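Local structure of enolase-phosphatase E1 (2G80) at residues A[54-59]-A[107-112]; A[115-120]-A[152-157]. The protein probably catalyses the magnesium-dependent enolisation and dephosphorylation of 2,3-diketo-5-methylthiopentyl-1-phosphate to an acireductone in methionine salvage. One frame throughout, in Å; residues are numbered along the deposited sequence.

Contact 1: residues A[54-59]-A[107-112]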
ATOM      1  N   PRO A  54      14.714  -1.491   3.820  1.00 43.72           N
ATOM      2  CA  PRO A  54      16.177  -1.207   3.754  1.00 42.42           C
ATOM      3  C   PRO A  54      16.525   0.244   3.471  1.00 39.21           C
ATOM      4  O   PRO A  54      17.453   0.774   4.060  1.00 38.14           O
ATOM      5  CB  PRO A  54      16.662  -2.114   2.615  1.00 44.21           C
ATOM      6  CG  PRO A  54      15.682  -3.202   2.598  1.00 43.77           C
ATOM      7  CD  PRO A  54      14.367  -2.578   2.882  1.00 44.88           C
ATOM      8  N   TYR A  55      15.777   0.882   2.572  1.00 38.89           N
ATOM      9  CA  TYR A  55      15.950   2.303   2.288  1.00 35.17           C
ATOM     10  C   TYR A  55      15.801   3.119   3.599  1.00 34.19           C
ATOM     11  O   TYR A  55      16.645   3.982   3.923  1.00 35.01           O
ATOM     12  CB  TYR A  55      14.971   2.803   1.167  1.00 32.12           C
ATOM     13  CG  TYR A  55      15.153   4.252   0.896  1.00 34.40           C
ATOM     14  CD1 TYR A  55      16.120   4.697  -0.014  1.00 32.04           C
ATOM     15  CD2 TYR A  55      14.458   5.222   1.658  1.00 33.22           C
ATOM     16  CE1 TYR A  55      16.345   6.107  -0.219  1.00 32.03           C
ATOM     17  CE2 TYR A  55      14.683   6.600   1.470  1.00 29.88           C
ATOM     18  CZ  TYR A  55      15.618   7.038   0.530  1.00 32.84           C
ATOM     19  OH  TYR A  55      15.848   8.407   0.348  1.00 35.40           O
ATOM     20  N   PHE A  56      14.720   2.854   4.318  1.00 34.68           N
ATOM     21  CA  PHE A  56      14.438   3.522   5.592  1.00 35.90           C
ATOM     22  C   PHE A  56      15.479   3.223   6.690  1.00 38.04           C
ATOM     23  O   PHE A  56      15.973   4.167   7.341  1.00 38.00           O
ATOM     24  CB  PHE A  56      13.014   3.182   6.064  1.00 35.40           C
ATOM     25  CG  PHE A  56      12.709   3.653   7.440  1.00 37.70           C
ATOM     26  CD1 PHE A  56      12.414   4.992   7.662  1.00 35.36           C
ATOM     27  CD2 PHE A  56      12.740   2.767   8.531  1.00 36.19           C
ATOM     28  CE1 PHE A  56      12.134   5.447   8.937  1.00 41.54           C
ATOM     29  CE2 PHE A  56      12.466   3.214   9.818  1.00 38.45           C
ATOM     30  CZ  PHE A  56      12.162   4.572  10.021  1.00 36.30           C
ATOM     31  N   THR A  57      15.803   1.937   6.894  1.00 39.33           N
ATOM     32  CA  THR A  57      16.791   1.535   7.919  1.00 42.16           C
ATOM     33  C   THR A  57      18.205   2.067   7.619  1.00 43.46           C
ATOM     34  O   THR A  57      18.944   2.386   8.564  1.00 47.05           O
ATOM     35  CB  THR A  57      16.803   0.008   8.215  1.00 42.80           C
ATOM     36  OG1 THR A  57      17.160  -0.730   7.042  1.00 50.32           O
ATOM     37  CG2 THR A  57      15.443  -0.466   8.717  1.00 43.10           C
ATOM     38  N   ASN A  58      18.585   2.175   6.335  1.00 43.07           N
ATOM     39  CA  ASN A  58      19.876   2.803   5.969  1.00 41.54           C
ATOM     40  C   ASN A  58      19.893   4.308   6.301  1.00 40.34           C
ATOM     41  O   ASN A  58      20.946   4.847   6.611  1.00 40.57           O
ATOM     42  CB  ASN A  58      20.225   2.616   4.486  1.00 43.04           C
ATOM     43  CG  ASN A  58      20.401   1.120   4.073  1.00 56.52           C
ATOM     44  OD1 ASN A  58      20.563   0.215   4.916  1.00 55.06           O
ATOM     45  ND2 ASN A  58      20.318   0.866   2.756  1.00 49.68           N
ATOM     46  N   LYS A  59      18.747   4.980   6.226  1.00 39.29           N
ATOM     47  CA  LYS A  59      18.639   6.431   6.575  1.00 41.28           C
ATOM     48  C   LYS A  59      18.529   6.760   8.095  1.00 41.32           C
ATOM     49  O   LYS A  59      18.883   7.851   8.496  1.00 41.39           O
ATOM     50  CB  LYS A  59      17.440   7.078   5.850  1.00 40.80           C
ATOM     51  CG  LYS A  59      17.555   7.232   4.342  1.00 40.71           C
ATOM     52  CD  LYS A  59      18.622   8.255   3.936  1.00 48.33           C
ATOM     53  CE  LYS A  59      18.646   8.523   2.435  1.00 51.08           C
ATOM     54  NZ  LYS A  59      18.962   7.317   1.634  1.00 59.34           N
ATOM     55  N   GLN A 107       4.913   7.490  10.585  1.00 39.25           N
ATOM     56  CA  GLN A 107       5.163   8.886  10.255  1.00 37.51           C
ATOM     57  C   GLN A 107       6.625   9.098   9.901  1.00 35.49           C
ATOM     58  O   GLN A 107       6.925   9.792   8.940  1.00 35.24           O
ATOM     59  CB  GLN A 107       4.810   9.802  11.407  1.00 37.62           C
ATOM     60  CG  GLN A 107       3.324   9.890  11.660  1.00 40.45           C
ATOM     61  CD  GLN A 107       3.041  10.637  12.915  1.00 44.83           C
ATOM     62  OE1 GLN A 107       3.620  11.700  13.153  1.00 46.33           O
ATOM     63  NE2 GLN A 107       2.171  10.081  13.750  1.00 49.66           N
ATOM     64  N   LEU A 108       7.527   8.529  10.695  1.00 32.32           N
ATOM     65  CA  LEU A 108       8.953   8.674  10.398  1.00 33.40           C
ATOM     66  C   LEU A 108       9.285   8.070   9.023  1.00 33.29           C
ATOM     67  O   LEU A 108      10.034   8.691   8.258  1.00 31.09           O
ATOM     68  CB  LEU A 108       9.814   8.062  11.486  1.00 32.78           C
ATOM     69  CG  LEU A 108      11.313   8.310  11.387  1.00 33.25           C
ATOM     70  CD1 LEU A 108      11.623   9.815  11.456  1.00 39.42           C
ATOM     71  CD2 LEU A 108      12.006   7.518  12.481  1.00 32.44           C
ATOM     72  N   GLN A 109       8.716   6.887   8.758  1.00 31.73           N
ATOM     73  CA  GLN A 109       8.782   6.216   7.453  1.00 35.14           C
ATOM     74  C   GLN A 109       8.235   7.063   6.311  1.00 36.15           C
ATOM     75  O   GLN A 109       8.844   7.123   5.263  1.00 35.52           O
ATOM     76  CB  GLN A 109       8.028   4.888   7.492  1.00 34.86           C
ATOM     77  CG  GLN A 109       8.811   3.857   8.255  1.00 36.88           C
ATOM     78  CD  GLN A 109       8.119   2.534   8.429  1.00 40.53           C
ATOM     79  OE1 GLN A 109       6.891   2.436   8.425  1.00 38.90           O
ATOM     80  NE2 GLN A 109       8.930   1.492   8.631  1.00 38.25           N
ATOM     81  N   GLY A 110       7.086   7.703   6.541  1.00 38.72           N
ATOM     82  CA  GLY A 110       6.459   8.597   5.596  1.00 37.99           C
ATOM     83  C   GLY A 110       7.383   9.734   5.215  1.00 41.17           C
ATOM     84  O   GLY A 110       7.556  10.013   4.031  1.00 41.18           O
ATOM     85  N   TYR A 111       7.974  10.373   6.229  1.00 38.77           N
ATOM     86  CA  TYR A 111       8.896  11.477   6.039  1.00 38.00           C
ATOM     87  C   TYR A 111      10.125  11.061   5.189  1.00 36.43           C
ATOM     88  O   TYR A 111      10.496  11.747   4.242  1.00 35.63           O
ATOM     89  CB  TYR A 111       9.351  11.995   7.418  1.00 39.71           C
ATOM     90  CG  TYR A 111      10.353  13.104   7.366  1.00 38.82           C
ATOM     91  CD1 TYR A 111       9.933  14.453   7.311  1.00 39.78           C
ATOM     92  CD2 TYR A 111      11.716  12.828   7.362  1.00 37.62           C
ATOM     93  CE1 TYR A 111      10.855  15.485   7.243  1.00 41.14           C
ATOM     94  CE2 TYR A 111      12.664  13.870   7.290  1.00 44.51           C
ATOM     95  CZ  TYR A 111      12.221  15.193   7.234  1.00 37.93           C
ATOM     96  OH  TYR A 111      13.135  16.217   7.188  1.00 42.35           O
ATOM     97  N   VAL A 112      10.744   9.949   5.558  1.00 33.25           N
ATOM     98  CA  VAL A 112      11.945   9.431   4.856  1.00 35.85           C
ATOM     99  C   VAL A 112      11.606   8.978   3.407  1.00 33.70           C
ATOM    100  O   VAL A 112      12.343   9.299   2.457  1.00 34.80           O
ATOM    101  CB  VAL A 112      12.621   8.291   5.684  1.00 34.69           C
ATOM    102  CG1 VAL A 112      13.774   7.631   4.936  1.00 42.60           C
ATOM    103  CG2 VAL A 112      13.132   8.838   7.023  1.00 40.53           C
TER
HETATM  104  O   HOH W   1      14.836   9.911   2.384  1.00 39.69           O

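Contact 2: residues A[115-120]-A[152-157]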
ATOM      1  N   HIS A 115      10.897  11.906   0.846  1.00 36.05           N
ATOM      2  CA  HIS A 115      12.140  12.456   0.322  1.00 38.36           C
ATOM      3  C   HIS A 115      12.779  11.461  -0.640  1.00 36.94           C
ATOM      4  O   HIS A 115      13.331  11.882  -1.636  1.00 38.05           O
ATOM      5  CB  HIS A 115      13.127  12.858   1.454  1.00 41.46           C
ATOM      6  CG  HIS A 115      14.462  13.333   0.953  1.00 50.33           C
ATOM      7  ND1 HIS A 115      14.647  14.591   0.414  1.00 56.80           N
ATOM      8  CD2 HIS A 115      15.669  12.711   0.878  1.00 59.98           C
ATOM      9  CE1 HIS A 115      15.906  14.723   0.039  1.00 55.45           C
ATOM     10  NE2 HIS A 115      16.551  13.602   0.310  1.00 55.52           N
ATOM     11  N   GLY A 116      12.752  10.173  -0.308  1.00 37.83           N
ATOM     12  CA  GLY A 116      13.236   9.104  -1.209  1.00 38.84           C
ATOM     13  C   GLY A 116      12.532   9.127  -2.570  1.00 37.95           C
ATOM     14  O   GLY A 116      13.176   9.112  -3.610  1.00 35.77           O
ATOM     15  N   TYR A 117      11.208   9.184  -2.548  1.00 36.15           N
ATOM     16  CA  TYR A 117      10.422   9.298  -3.778  1.00 35.94           C
ATOM     17  C   TYR A 117      10.693  10.610  -4.546  1.00 40.44           C
ATOM     18  O   TYR A 117      10.998  10.576  -5.753  1.00 37.37           O
ATOM     19  CB  TYR A 117       8.952   9.205  -3.472  1.00 34.93           C
ATOM     20  CG  TYR A 117       8.419   7.813  -3.145  1.00 31.24           C
ATOM     21  CD1 TYR A 117       8.421   6.815  -4.104  1.00 38.94           C
ATOM     22  CD2 TYR A 117       7.806   7.538  -1.912  1.00 30.33           C
ATOM     23  CE1 TYR A 117       7.889   5.540  -3.833  1.00 34.70           C
ATOM     24  CE2 TYR A 117       7.253   6.284  -1.626  1.00 27.39           C
ATOM     25  CZ  TYR A 117       7.303   5.273  -2.610  1.00 32.95           C
ATOM     26  OH  TYR A 117       6.796   3.999  -2.404  1.00 32.61           O
ATOM     27  N   GLU A 118      10.627  11.743  -3.835  1.00 40.66           N
ATOM     28  CA  GLU A 118      10.834  13.092  -4.438  1.00 43.12           C
ATOM     29  C   GLU A 118      12.207  13.340  -5.017  1.00 42.42           C
ATOM     30  O   GLU A 118      12.341  14.070  -6.002  1.00 41.90           O
ATOM     31  CB  GLU A 118      10.537  14.187  -3.429  1.00 43.90           C
ATOM     32  CG  GLU A 118       9.078  14.337  -3.121  1.00 47.57           C
ATOM     33  CD  GLU A 118       8.789  15.180  -1.861  1.00 51.10           C
ATOM     34  OE1 GLU A 118       9.708  15.879  -1.370  1.00 56.86           O
ATOM     35  OE2 GLU A 118       7.629  15.138  -1.382  1.00 55.39           O
ATOM     36  N   SER A 119      13.223  12.772  -4.374  1.00 42.28           N
ATOM     37  CA  SER A 119      14.594  12.814  -4.865  1.00 41.12           C
ATOM     38  C   SER A 119      14.917  11.791  -5.983  1.00 42.17           C
ATOM     39  O   SER A 119      16.037  11.805  -6.510  1.00 41.36           O
ATOM     40  CB  SER A 119      15.579  12.619  -3.702  1.00 40.02           C
ATOM     41  OG  SER A 119      15.404  11.376  -3.066  1.00 44.23           O
ATOM     42  N   GLY A 120      13.973  10.905  -6.325  1.00 43.06           N
ATOM     43  CA  GLY A 120      14.176   9.894  -7.355  1.00 42.28           C
ATOM     44  C   GLY A 120      14.939   8.685  -6.886  1.00 43.08           C
ATOM     45  O   GLY A 120      15.318   7.841  -7.712  1.00 44.51           O
ATOM     46  N   LYS A 152      -1.128   7.345  -1.279  1.00 37.18           N
ATOM     47  CA  LYS A 152      -1.058   8.501  -2.173  1.00 41.74           C
ATOM     48  C   LYS A 152       0.375   8.822  -2.637  1.00 39.93           C
ATOM     49  O   LYS A 152       0.603   9.157  -3.803  1.00 40.77           O
ATOM     50  CB  LYS A 152      -1.654   9.742  -1.508  1.00 41.57           C
ATOM     51  CG  LYS A 152      -3.141   9.754  -1.394  1.00 47.12           C
ATOM     52  CD  LYS A 152      -3.599  11.042  -0.690  1.00 47.25           C
ATOM     53  CE  LYS A 152      -5.133  11.071  -0.451  1.00 51.10           C
ATOM     54  NZ  LYS A 152      -5.604  12.329   0.204  1.00 50.72           N
ATOM     55  N   LEU A 153       1.306   8.724  -1.695  1.00 38.64           N
ATOM     56  CA  LEU A 153       2.725   8.884  -1.938  1.00 39.63           C
ATOM     57  C   LEU A 153       3.232   7.799  -2.893  1.00 40.07           C
ATOM     58  O   LEU A 153       3.908   8.100  -3.890  1.00 40.94           O
ATOM     59  CB  LEU A 153       3.459   8.853  -0.586  1.00 44.04           C
ATOM     60  CG  LEU A 153       4.915   9.270  -0.561  1.00 42.58           C
ATOM     61  CD1 LEU A 153       5.042  10.763  -0.943  1.00 42.71           C
ATOM     62  CD2 LEU A 153       5.479   8.929   0.825  1.00 41.83           C
ATOM     63  N   LEU A 154       2.867   6.537  -2.645  1.00 40.77           N
ATOM     64  CA  LEU A 154       3.228   5.406  -3.571  1.00 38.54           C
ATOM     65  C   LEU A 154       2.730   5.613  -5.003  1.00 39.28           C
ATOM     66  O   LEU A 154       3.492   5.441  -5.964  1.00 42.15           O
ATOM     67  CB  LEU A 154       2.673   4.074  -3.038  1.00 37.04           C
ATOM     68  CG  LEU A 154       3.079   2.763  -3.740  1.00 43.14           C
ATOM     69  CD1 LEU A 154       3.122   1.570  -2.752  1.00 44.80           C
ATOM     70  CD2 LEU A 154       2.253   2.396  -4.993  1.00 48.23           C
ATOM     71  N   PHE A 155       1.442   5.949  -5.149  1.00 36.50           N
ATOM     72  CA  PHE A 155       0.852   6.208  -6.466  1.00 34.30           C
ATOM     73  C   PHE A 155       1.253   7.514  -7.121  1.00 34.24           C
ATOM     74  O   PHE A 155       0.984   7.693  -8.309  1.00 34.82           O
ATOM     75  CB  PHE A 155      -0.679   6.009  -6.445  1.00 37.82           C
ATOM     76  CG  PHE A 155      -1.072   4.578  -6.229  1.00 32.47           C
ATOM     77  CD1 PHE A 155      -0.858   3.645  -7.231  1.00 35.41           C
ATOM     78  CD2 PHE A 155      -1.596   4.151  -5.031  1.00 38.92           C
ATOM     79  CE1 PHE A 155      -1.197   2.298  -7.058  1.00 39.24           C
ATOM     80  CE2 PHE A 155      -1.919   2.810  -4.841  1.00 31.34           C
ATOM     81  CZ  PHE A 155      -1.724   1.884  -5.879  1.00 39.73           C
ATOM     82  N   GLY A 156       1.887   8.426  -6.372  1.00 32.65           N
ATOM     83  CA  GLY A 156       2.428   9.640  -6.968  1.00 33.47           C
ATOM     84  C   GLY A 156       3.771   9.475  -7.670  1.00 33.32           C
ATOM     85  O   GLY A 156       4.175  10.376  -8.425  1.00 33.99           O
ATOM     86  N   TYR A 157       4.471   8.354  -7.414  1.00 35.57           N
ATOM     87  CA  TYR A 157       5.870   8.113  -7.883  1.00 33.73           C
ATOM     88  C   TYR A 157       6.084   6.674  -8.354  1.00 35.04           C
ATOM     89  O   TYR A 157       6.928   5.918  -7.840  1.00 32.69           O
ATOM     90  CB  TYR A 157       6.836   8.466  -6.747  1.00 33.39           C
ATOM     91  CG  TYR A 157       6.778   9.919  -6.305  1.00 36.12           C
ATOM     92  CD1 TYR A 157       7.493  10.903  -6.997  1.00 31.83           C
ATOM     93  CD2 TYR A 157       6.011  10.314  -5.198  1.00 35.78           C
ATOM     94  CE1 TYR A 157       7.454  12.238  -6.613  1.00 35.37           C
ATOM     95  CE2 TYR A 157       5.975  11.640  -4.786  1.00 36.09           C
ATOM     96  CZ  TYR A 157       6.705  12.598  -5.503  1.00 35.62           C
ATOM     97  OH  TYR A 157       6.689  13.912  -5.173  1.00 43.24           O
TER

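Contact 1: residues A[54-59]-A[107-112]
Phe-56 presses its ring against Leu-108, Gln-109 and Val-112, where segments 54-59 and 107-112, on helices 46-65 and 103-118, cross nearly at right angles, their axes 10.1 Å apart. Its CB is directed toward 107-112, and with CG anti to the backbone N (chi1 172°) the ring is set against 107-112. From CG onward the ring lies beneath Gln-109: CG of that glutamine sits 3.7 Å from the centroid of the Phe-56 ring and only 7° off its normal, a CH-pi contact over the face. On one flank, Phe-56 CD1 meets Val-112 CB at 3.9 Å, in the ring plane. Farther out, Phe-56 CE1 comes up to Gln-109 N, and at the tip CZ touches Leu-108 CD2 at 3.8 Å. Gln-109 NE2 stands above the CD2-CE2 side of the ring, on the same face as its own CG. The glutamine amide stands almost upright to the ring, planes 82° apart, and its OE1 is bonded to Lys-106 NZ.

Val-112 is shared, since its CG1 also packs on Tyr-55 CE2 (3.7 Å) and on Lys-59 CB. Beside that packing, one water donates to Val-112 O at 2.6 Å and lies in the plane of the Tyr-55 ring, 2.7 Å from its OH. Ile-92 and Val-96 of helix 85-97 also touch Phe-56. The chemistry is therefore apolar packing centred on the Phe-56 ring and Val-112, with the water at its margin as the sole polar bridge between the two segments.

Contact 2: residues A[115-120]-A[152-157]
Tyr-117 and Tyr-157 both carry CG anti to their own carbonyl carbon (chi1 -75° and -61°), and these rotations bring the two rings alongside each other. Their planes differ by just 17°, but the centroids are 5.7 Å apart, so the rings are slid past one another with little overlap. The closer contacts are made by the CB atoms: Tyr-117 CB lies over the face of the Tyr-157 ring, 3.9 Å from its centroid, while Tyr-157 CB approaches Tyr-117 CD1 at 3.5 Å. Along the other flank, Tyr-117 CD2 meets Leu-153 CG at 3.6 Å, and Leu-153 O stands over a face of the same ring. The phenol end reaches Leu-154, with OH 4.0 Å from its CA. At the surface, Glu-118 CG packs closely on Tyr-157 OH (3.2 Å), the carboxylate remaining farther off. An alanine replacing Tyr-117 would keep a CB for the Tyr-157 face but is likely to open a gap beside Leu-153 and Leu-154. Phe-47 and Leu-52 of helix 46-65 touch the Tyr-117 ring too, and a backbone bond ties Tyr-157 to Ala-124. Gly-120, with positive phi and two bonds back into the last turn, one of them from its N to Tyr-117 O (3.0 Å), closes helix 103-118 in a Schellman motif. A helical insertion after the first strand, resting here on a core helix, is the cap-to-core arrangement of haloacid dehalogenase-like phosphatases.

Helix 103-118 serves both contacts, whose centres are 12 Å apart: contact 1 packs it within the helical cap, and contact 2 sets its C-terminal end against core helix 148-156. The two sites touch directly, since Tyr-55 OH lies 3.1 Å from Gly-116 CA and Gly-110 O lies 4.0 Å from Leu-153 CD2. Contact 2 is nearer the catalytic centre. Measured between side chains, Leu-154 is about 6 Å from the magnesium ligand Glu-39 and about 7 Å from Ser-144, a predicted substrate-binding residue; the bound magnesium is about 11 Å from Leu-154. In contact 1, the Gln-109 side chain is about 10 Å from those of Glu-39 and Ser-145.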